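Carboxylesterase (Uncultured bacterium, PDB 5GMX) hydrolyses carboxylic esters as a family VIII carboxylesterase of beta-lactamase-like fold, and also shows hydrolytic activity toward oxyimino cephalosporins. Local coordinates at residues Gln8-Phe22 / Ser35-Trp49. Numbering follows the deposited sequence.
Sequences QGICAPEFTKVRDAF and SFGLAIEGEIVVDLW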
ATOM      1  N   GLN A   8      17.694 -15.885  -7.055  1.00 23.90           N
ATOM      2  CA  GLN A   8      17.297 -16.926  -6.111  1.00 24.24           C
ATOM      3  C   GLN A   8      15.780 -17.092  -6.082  1.00 23.45           C
ATOM      4  O   GLN A   8      15.032 -16.143  -6.361  1.00 23.94           O
ATOM      5  CB  GLN A   8      17.775 -16.583  -4.701  1.00 28.40           C
ATOM      6  CG  GLN A   8      19.246 -16.267  -4.557  1.00 26.42           C
ATOM      7  CD  GLN A   8      20.097 -17.504  -4.602  1.00 30.95           C
ATOM      8  OE1 GLN A   8      20.034 -18.337  -3.700  1.00 42.18           O
ATOM      9  NE2 GLN A   8      20.903 -17.639  -5.650  1.00 38.08           N
ATOM     10  N   GLY A   9      15.325 -18.277  -5.696  1.00 21.80           N
ATOM     11  CA  GLY A   9      13.906 -18.503  -5.488  1.00 21.06           C
ATOM     12  C   GLY A   9      13.326 -19.594  -6.353  1.00 24.56           C
ATOM     13  O   GLY A   9      14.057 -20.451  -6.848  1.00 24.76           O
ATOM     14  N   ILE A  10      12.004 -19.589  -6.498  1.00 19.86           N
ATOM     15  CA  ILE A  10      11.306 -20.622  -7.254  1.00 23.00           C
ATOM     16  C   ILE A  10      10.392 -19.980  -8.284  1.00 23.36           C
ATOM     17  O   ILE A  10       9.719 -18.990  -8.005  1.00 25.42           O
ATOM     18  CB  ILE A  10      10.484 -21.561  -6.309  1.00 25.91           C
ATOM     19  CG1 ILE A  10      11.414 -22.240  -5.288  1.00 24.02           C
ATOM     20  CG2 ILE A  10       9.708 -22.608  -7.111  1.00 20.83           C
ATOM     21  CD1 ILE A  10      10.711 -22.985  -4.152  1.00 18.68           C
ATOM     22  N   CYS A  11      10.329 -20.587  -9.458  1.00 23.89           N
ATOM     23  CA  CYS A  11       9.557 -20.055 -10.567  1.00 27.32           C
ATOM     24  C   CYS A  11       8.979 -21.198 -11.380  1.00 34.44           C
ATOM     25  O   CYS A  11       9.728 -21.997 -11.945  1.00 31.78           O
ATOM     26  CB  CYS A  11      10.439 -19.164 -11.451  1.00 23.41           C
ATOM     27  SG  CYS A  11       9.577 -18.333 -12.803  1.00 30.91           S
ATOM     28  N   ALA A  12       7.653 -21.271 -11.449  1.00 28.75           N
ATOM     29  CA  ALA A  12       7.000 -22.302 -12.253  1.00 34.57           C
ATOM     30  C   ALA A  12       7.441 -22.185 -13.708  1.00 35.52           C
ATOM     31  O   ALA A  12       7.584 -21.075 -14.223  1.00 31.50           O
ATOM     32  CB  ALA A  12       5.485 -22.196 -12.141  1.00 32.22           C
ATOM     33  N   PRO A  13       7.662 -23.332 -14.370  1.00 32.09           N
ATOM     34  CA  PRO A  13       8.143 -23.406 -15.754  1.00 35.03           C
ATOM     35  C   PRO A  13       7.440 -22.434 -16.701  1.00 33.68           C
ATOM     36  O   PRO A  13       8.101 -21.648 -17.387  1.00 35.31           O
ATOM     37  CB  PRO A  13       7.845 -24.856 -16.139  1.00 39.06           C
ATOM     38  CG  PRO A  13       7.995 -25.600 -14.856  1.00 41.22           C
ATOM     39  CD  PRO A  13       7.502 -24.670 -13.773  1.00 33.08           C
ATOM     40  N   GLU A  14       6.112 -22.448 -16.698  1.00 37.17           N
ATOM     41  CA  GLU A  14       5.341 -21.617 -17.616  1.00 32.72           C
ATOM     42  C   GLU A  14       5.567 -20.121 -17.387  1.00 35.10           C
ATOM     43  O   GLU A  14       5.174 -19.303 -18.215  1.00 34.91           O
ATOM     44  CB  GLU A  14       3.846 -21.928 -17.497  1.00 41.25           C
ATOM     45  CG  GLU A  14       3.259 -21.697 -16.108  1.00 40.23           C
ATOM     46  CD  GLU A  14       3.395 -22.889 -15.167  1.00 48.02           C
ATOM     47  OE1 GLU A  14       2.595 -22.962 -14.203  1.00 50.23           O
ATOM     48  OE2 GLU A  14       4.302 -23.732 -15.367  1.00 48.00           O
ATOM     49  N   PHE A  15       6.228 -19.756 -16.290  1.00 27.42           N
ATOM     50  CA  PHE A  15       6.462 -18.342 -16.013  1.00 32.41           C
ATOM     51  C   PHE A  15       7.930 -17.957 -16.109  1.00 31.84           C
ATOM     52  O   PHE A  15       8.334 -16.921 -15.577  1.00 27.98           O
ATOM     53  CB  PHE A  15       5.915 -17.967 -14.631  1.00 32.87           C
ATOM     54  CG  PHE A  15       4.426 -17.875 -14.590  1.00 25.92           C
ATOM     55  CD1 PHE A  15       3.778 -16.778 -15.125  1.00 27.27           C
ATOM     56  CD2 PHE A  15       3.669 -18.895 -14.045  1.00 33.28           C
ATOM     57  CE1 PHE A  15       2.400 -16.693 -15.111  1.00 30.84           C
ATOM     58  CE2 PHE A  15       2.289 -18.814 -14.022  1.00 30.49           C
ATOM     59  CZ  PHE A  15       1.655 -17.714 -14.557  1.00 30.78           C
ATOM     60  N   THR A  16       8.707 -18.773 -16.823  1.00 31.18           N
ATOM     61  CA  THR A  16      10.145 -18.540 -16.983  1.00 28.29           C
ATOM     62  C   THR A  16      10.479 -17.145 -17.503  1.00 22.79           C
ATOM     63  O   THR A  16      11.454 -16.533 -17.057  1.00 29.33           O
ATOM     64  CB  THR A  16      10.769 -19.579 -17.956  1.00 32.91           C
ATOM     65  OG1 THR A  16      10.513 -20.897 -17.469  1.00 33.41           O
ATOM     66  CG2 THR A  16      12.275 -19.380 -18.097  1.00 26.44           C
ATOM     67  N   LYS A  17       9.662 -16.635 -18.422  1.00 21.61           N
ATOM     68  CA  LYS A  17       9.870 -15.299 -18.970  1.00 26.12           C
ATOM     69  C   LYS A  17       9.921 -14.253 -17.854  1.00 27.61           C
ATOM     70  O   LYS A  17      10.779 -13.361 -17.857  1.00 27.68           O
ATOM     71  CB  LYS A  17       8.780 -14.959 -19.991  1.00 30.85           C
ATOM     72  CG  LYS A  17       8.873 -15.808 -21.262  1.00 37.39           C
ATOM     73  CD  LYS A  17       7.717 -15.553 -22.220  1.00 37.59           C
ATOM     74  CE  LYS A  17       7.452 -16.779 -23.098  1.00 50.76           C
ATOM     75  NZ  LYS A  17       8.613 -17.157 -23.964  1.00 37.99           N
ATOM     76  N   VAL A  18       9.024 -14.391 -16.880  1.00 26.33           N
ATOM     77  CA  VAL A  18       8.999 -13.468 -15.753  1.00 23.77           C
ATOM     78  C   VAL A  18      10.346 -13.492 -15.053  1.00 24.10           C
ATOM     79  O   VAL A  18      10.939 -12.433 -14.801  1.00 20.22           O
ATOM     80  CB  VAL A  18       7.891 -13.813 -14.748  1.00 25.35           C
ATOM     81  CG1 VAL A  18       7.887 -12.809 -13.596  1.00 24.61           C
ATOM     82  CG2 VAL A  18       6.545 -13.853 -15.447  1.00 22.31           C
ATOM     83  N   ARG A  19      10.853 -14.703 -14.802  1.00 24.23           N
ATOM     84  CA  ARG A  19      12.144 -14.852 -14.148  1.00 25.57           C
ATOM     85  C   ARG A  19      13.195 -14.076 -14.928  1.00 26.44           C
ATOM     86  O   ARG A  19      13.943 -13.269 -14.353  1.00 22.95           O
ATOM     87  CB  ARG A  19      12.544 -16.324 -14.045  1.00 29.50           C
ATOM     88  CG  ARG A  19      13.840 -16.550 -13.280  1.00 32.44           C
ATOM     89  CD  ARG A  19      14.224 -18.018 -13.254  1.00 39.05           C
ATOM     90  NE  ARG A  19      15.361 -18.275 -12.375  1.00 47.95           N
ATOM     91  CZ  ARG A  19      16.612 -17.888 -12.623  1.00 50.58           C
ATOM     92  NH1 ARG A  19      16.906 -17.212 -13.731  1.00 45.08           N
ATOM     93  NH2 ARG A  19      17.573 -18.173 -11.754  1.00 45.49           N
ATOM     94  N   ASP A  20      13.184 -14.268 -16.249  1.00 26.12           N
ATOM     95  CA  ASP A  20      14.126 -13.583 -17.124  1.00 27.84           C
ATOM     96  C   ASP A  20      13.997 -12.074 -16.977  1.00 27.23           C
ATOM     97  O   ASP A  20      15.003 -11.384 -16.768  1.00 30.73           O
ATOM     98  CB  ASP A  20      13.921 -14.007 -18.583  1.00 28.68           C
ATOM     99  CG  ASP A  20      14.234 -15.489 -18.815  1.00 39.56           C
ATOM    100  OD1 ASP A  20      14.976 -16.082 -17.997  1.00 38.46           O
ATOM    101  OD2 ASP A  20      13.748 -16.060 -19.817  1.00 46.79           O
ATOM    102  N   ALA A  21      12.764 -11.570 -17.015  1.00 24.42           N
ATOM    103  CA  ALA A  21      12.564 -10.128 -16.897  1.00 27.60           C
ATOM    104  C   ALA A  21      13.151  -9.650 -15.572  1.00 25.34           C
ATOM    105  O   ALA A  21      13.878  -8.652 -15.535  1.00 27.33           O
ATOM    106  CB  ALA A  21      11.100  -9.770 -17.004  1.00 25.10           C
ATOM    107  N   PHE A  22      12.892 -10.403 -14.502  1.00 22.05           N
ATOM    108  CA  PHE A  22      13.399 -10.020 -13.190  1.00 22.63           C
ATOM    109  C   PHE A  22      14.925  -9.898 -13.281  1.00 28.63           C
ATOM    110  O   PHE A  22      15.501  -8.845 -12.950  1.00 24.64           O
ATOM    111  CB  PHE A  22      12.963 -11.036 -12.127  1.00 20.88           C
ATOM    112  CG  PHE A  22      13.260 -10.613 -10.709  1.00 21.45           C
ATOM    113  CD1 PHE A  22      12.636  -9.506 -10.160  1.00 21.95           C
ATOM    114  CD2 PHE A  22      14.128 -11.343  -9.918  1.00 19.70           C
ATOM    115  CE1 PHE A  22      12.897  -9.117  -8.857  1.00 22.76           C
ATOM    116  CE2 PHE A  22      14.396 -10.954  -8.614  1.00 23.21           C
ATOM    117  CZ  PHE A  22      13.780  -9.844  -8.082  1.00 16.15           C
ATOM    118  N   SER A  35      12.864  -7.998  -4.626  1.00 14.90           N
ATOM    119  CA  SER A  35      12.044  -9.178  -4.442  1.00 14.52           C
ATOM    120  C   SER A  35      10.765  -9.035  -5.261  1.00 16.22           C
ATOM    121  O   SER A  35      10.234  -7.926  -5.441  1.00 15.78           O
ATOM    122  CB  SER A  35      11.708  -9.380  -2.973  1.00 11.23           C
ATOM    123  OG  SER A  35      10.908  -8.312  -2.497  1.00 19.32           O
ATOM    124  N   PHE A  36      10.282 -10.171  -5.750  1.00 17.53           N
ATOM    125  CA  PHE A  36       9.129 -10.222  -6.629  1.00 15.77           C
ATOM    126  C   PHE A  36       8.265 -11.447  -6.330  1.00 14.22           C
ATOM    127  O   PHE A  36       8.774 -12.554  -6.122  1.00 16.87           O
ATOM    128  CB  PHE A  36       9.576 -10.238  -8.095  1.00 16.79           C
ATOM    129  CG  PHE A  36       8.442 -10.399  -9.067  1.00 17.02           C
ATOM    130  CD1 PHE A  36       8.093 -11.655  -9.545  1.00 19.55           C
ATOM    131  CD2 PHE A  36       7.698  -9.305  -9.469  1.00 17.90           C
ATOM    132  CE1 PHE A  36       7.028 -11.810 -10.414  1.00 17.22           C
ATOM    133  CE2 PHE A  36       6.636  -9.452 -10.349  1.00 20.41           C
ATOM    134  CZ  PHE A  36       6.307 -10.700 -10.828  1.00 16.77           C
ATOM    135  N   GLY A  37       6.954 -11.258  -6.345  1.00 14.74           N
ATOM    136  CA  GLY A  37       6.031 -12.365  -6.187  1.00 13.09           C
ATOM    137  C   GLY A  37       4.922 -12.315  -7.224  1.00 13.90           C
ATOM    138  O   GLY A  37       4.530 -11.241  -7.700  1.00 10.63           O
ATOM    139  N   LEU A  38       4.432 -13.494  -7.590  1.00 12.48           N
ATOM    140  CA  LEU A  38       3.312 -13.614  -8.502  1.00 15.18           C
ATOM    141  C   LEU A  38       2.429 -14.781  -8.076  1.00 13.11           C
ATOM    142  O   LEU A  38       2.897 -15.916  -7.913  1.00 14.43           O
ATOM    143  CB  LEU A  38       3.794 -13.793  -9.946  1.00 19.77           C
ATOM    144  CG  LEU A  38       2.719 -13.955 -11.037  1.00 18.35           C
ATOM    145  CD1 LEU A  38       1.991 -12.657 -11.298  1.00 21.15           C
ATOM    146  CD2 LEU A  38       3.312 -14.480 -12.343  1.00 23.38           C
ATOM    147  N   ALA A  39       1.153 -14.485  -7.860  1.00 13.51           N
ATOM    148  CA  ALA A  39       0.166 -15.489  -7.506  1.00 16.03           C
ATOM    149  C   ALA A  39      -0.836 -15.659  -8.637  1.00 19.86           C
ATOM    150  O   ALA A  39      -1.285 -14.683  -9.239  1.00 17.94           O
ATOM    151  CB  ALA A  39      -0.547 -15.122  -6.210  1.00 16.99           C
ATOM    152  N   ILE A  40      -1.158 -16.911  -8.937  1.00 16.79           N
ATOM    153  CA  ILE A  40      -2.156 -17.248  -9.938  1.00 19.27           C
ATOM    154  C   ILE A  40      -3.158 -18.218  -9.317  1.00 16.29           C
ATOM    155  O   ILE A  40      -2.772 -19.220  -8.697  1.00 17.54           O
ATOM    156  CB  ILE A  40      -1.518 -17.877 -11.205  1.00 21.52           C
ATOM    157  CG1 ILE A  40      -0.570 -16.885 -11.877  1.00 20.95           C
ATOM    158  CG2 ILE A  40      -2.591 -18.278 -12.215  1.00 22.20           C
ATOM    159  CD1 ILE A  40      -1.293 -15.721 -12.540  1.00 21.88           C
ATOM    160  N   GLU A  41      -4.438 -17.882  -9.453  1.00 22.57           N
ATOM    161  CA  GLU A  41      -5.534 -18.734  -8.999  1.00 24.99           C
ATOM    162  C   GLU A  41      -5.359 -19.216  -7.564  1.00 22.81           C
ATOM    163  O   GLU A  41      -5.625 -20.368  -7.260  1.00 23.90           O
ATOM    164  CB  GLU A  41      -5.690 -19.931  -9.944  1.00 23.83           C
ATOM    165  CG  GLU A  41      -6.161 -19.532 -11.338  1.00 24.61           C
ATOM    166  CD  GLU A  41      -6.416 -20.715 -12.265  1.00 43.83           C
ATOM    167  OE1 GLU A  41      -6.518 -21.864 -11.773  1.00 43.14           O
ATOM    168  OE2 GLU A  41      -6.538 -20.486 -13.491  1.00 45.78           O
ATOM    169  N   GLY A  42      -4.902 -18.323  -6.692  1.00 17.94           N
ATOM    170  CA  GLY A  42      -4.832 -18.619  -5.279  1.00 17.23           C
ATOM    171  C   GLY A  42      -3.570 -19.328  -4.838  1.00 23.44           C
ATOM    172  O   GLY A  42      -3.496 -19.796  -3.702  1.00 17.77           O
ATOM    173  N   GLU A  43      -2.569 -19.403  -5.714  1.00 23.41           N
ATOM    174  CA  GLU A  43      -1.299 -20.001  -5.310  1.00 20.48           C
ATOM    175  C   GLU A  43      -0.115 -19.163  -5.774  1.00 16.84           C
ATOM    176  O   GLU A  43      -0.113 -18.652  -6.894  1.00 17.30           O
ATOM    177  CB  GLU A  43      -1.176 -21.428  -5.877  1.00 27.01           C
ATOM    178  CG  GLU A  43      -2.299 -22.405  -5.465  1.00 29.17           C
ATOM    179  CD  GLU A  43      -2.326 -22.749  -3.965  1.00 38.37           C
ATOM    180  OE1 GLU A  43      -1.354 -22.440  -3.239  1.00 39.21           O
ATOM    181  OE2 GLU A  43      -3.338 -23.329  -3.510  1.00 44.35           O
ATOM    182  N   ILE A  44       0.900 -19.028  -4.923  1.00 17.16           N
ATOM    183  CA  ILE A  44       2.159 -18.410  -5.344  1.00 14.92           C
ATOM    184  C   ILE A  44       2.890 -19.303  -6.358  1.00 22.14           C
ATOM    185  O   ILE A  44       3.187 -20.461  -6.066  1.00 21.42           O
ATOM    186  CB  ILE A  44       3.085 -18.135  -4.143  1.00 15.11           C
ATOM    187  CG1 ILE A  44       2.486 -17.042  -3.246  1.00 19.08           C
ATOM    188  CG2 ILE A  44       4.484 -17.744  -4.615  1.00 14.15           C
ATOM    189  CD1 ILE A  44       2.501 -15.634  -3.877  1.00 15.11           C
ATOM    190  N   VAL A  45       3.182 -18.768  -7.540  1.00 16.09           N
ATOM    191  CA  VAL A  45       3.830 -19.554  -8.584  1.00 19.97           C
ATOM    192  C   VAL A  45       5.162 -18.944  -9.007  1.00 20.38           C
ATOM    193  O   VAL A  45       5.967 -19.590  -9.678  1.00 21.13           O
ATOM    194  CB  VAL A  45       2.918 -19.711  -9.821  1.00 19.97           C
ATOM    195  CG1 VAL A  45       1.650 -20.479  -9.457  1.00 22.72           C
ATOM    196  CG2 VAL A  45       2.574 -18.353 -10.418  1.00 25.14           C
ATOM    197  N   VAL A  46       5.385 -17.691  -8.626  1.00 16.68           N
ATOM    198  CA  VAL A  46       6.698 -17.069  -8.772  1.00 16.74           C
ATOM    199  C   VAL A  46       7.091 -16.407  -7.451  1.00 19.46           C
ATOM    200  O   VAL A  46       6.304 -15.676  -6.851  1.00 19.39           O
ATOM    201  CB  VAL A  46       6.744 -16.023  -9.901  1.00 18.24           C
ATOM    202  CG1 VAL A  46       8.155 -15.474 -10.050  1.00 18.70           C
ATOM    203  CG2 VAL A  46       6.267 -16.621 -11.213  1.00 24.11           C
ATOM    204  N   ASP A  47       8.309 -16.682  -7.001  1.00 17.35           N
ATOM    205  CA  ASP A  47       8.819 -16.172  -5.741  1.00 16.76           C
ATOM    206  C   ASP A  47      10.330 -16.008  -5.889  1.00 22.53           C
ATOM    207  O   ASP A  47      11.084 -16.959  -5.700  1.00 18.05           O
ATOM    208  CB  ASP A  47       8.455 -17.129  -4.597  1.00 16.22           C
ATOM    209  CG  ASP A  47       8.990 -16.677  -3.240  1.00 27.22           C
ATOM    210  OD1 ASP A  47       9.511 -15.545  -3.133  1.00 29.87           O
ATOM    211  OD2 ASP A  47       8.863 -17.456  -2.266  1.00 30.10           O
ATOM    212  N   LEU A  48      10.757 -14.800  -6.238  1.00 20.20           N
ATOM    213  CA  LEU A  48      12.135 -14.538  -6.622  1.00 16.97           C
ATOM    214  C   LEU A  48      12.756 -13.391  -5.834  1.00 19.71           C
ATOM    215  O   LEU A  48      12.063 -12.476  -5.390  1.00 16.57           O
ATOM    216  CB  LEU A  48      12.215 -14.216  -8.117  1.00 14.70           C
ATOM    217  CG  LEU A  48      11.717 -15.271  -9.105  1.00 23.41           C
ATOM    218  CD1 LEU A  48      11.680 -14.677 -10.498  1.00 18.84           C
ATOM    219  CD2 LEU A  48      12.570 -16.547  -9.067  1.00 17.80           C
ATOM    220  N   TRP A  49      14.070 -13.442  -5.668  1.00 18.17           N
ATOM    221  CA  TRP A  49      14.797 -12.295  -5.133  1.00 16.06           C
ATOM    222  C   TRP A  49      16.219 -12.317  -5.664  1.00 19.28           C
ATOM    223  O   TRP A  49      16.625 -13.271  -6.335  1.00 17.89           O
ATOM    224  CB  TRP A  49      14.773 -12.275  -3.597  1.00 12.97           C
ATOM    225  CG  TRP A  49      15.429 -13.455  -2.949  1.00 18.53           C
ATOM    226  CD1 TRP A  49      16.724 -13.543  -2.497  1.00 17.26           C
ATOM    227  CD2 TRP A  49      14.829 -14.729  -2.699  1.00 17.50           C
ATOM    228  NE1 TRP A  49      16.957 -14.796  -1.971  1.00 18.62           N
ATOM    229  CE2 TRP A  49      15.812 -15.544  -2.087  1.00 22.14           C
ATOM    230  CE3 TRP A  49      13.552 -15.258  -2.923  1.00 13.41           C
ATOM    231  CZ2 TRP A  49      15.557 -16.866  -1.705  1.00 22.23           C
ATOM    232  CZ3 TRP A  49      13.298 -16.577  -2.540  1.00 22.56           C
ATOM    233  CH2 TRP A  49      14.298 -17.365  -1.942  1.00 19.00           C
TER
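Phe-15 drops its ring onto the hairpin 35-49, where four aliphatic side chains receive it. Leu-38 CD2 sits over one ring face, 4.0 Å from the centroid of Phe-15, in a CH-pi contact, while Ile-40 CG1, Val-45 CG2 and Val-46 CG2 come in obliquely around it. One turn on, Val-18 CG1 presses on Phe-36 CE1 at 3.4 Å; pointing CG1 away from its own backbone N (chi1 -179°) brings that methyl down to the sheet. Phe-22 spans the hairpin's two strands from above, its CE1 3.6 Å from Phe-36 CB and its CD2 3.9 Å from Leu-48 CB, with the backbone of Trp-49 at the ring edge. Leu-48 CD1 also reaches up under Arg-19 CA.

Beside this layer, 8-12 pairs antiparallel with 45-49. Reciprocal backbone bonds join Gln-8 to Trp-49 and Ile-10 to Asp-47, and Ala-12 N closes the ladder on Val-45 O (3.0 Å). Gln-8 CB rests on the indole face, 3.6 Å from the centroid of the five-membered ring of Trp-49.

Further out, a classic bulge sets Val-45 and Val-46 together opposite Leu-38, which probably helps both valines meet Phe-15. Arg-273 holds Asp-47 in a salt bridge, and Leu-379 of helix 374-385 touches both Phe-22 and Phe-36. Helix 16-27 thus packs with the C-terminal helix on one face of the antiparallel sheet, as in the alpha/beta domain of serine beta-lactamases.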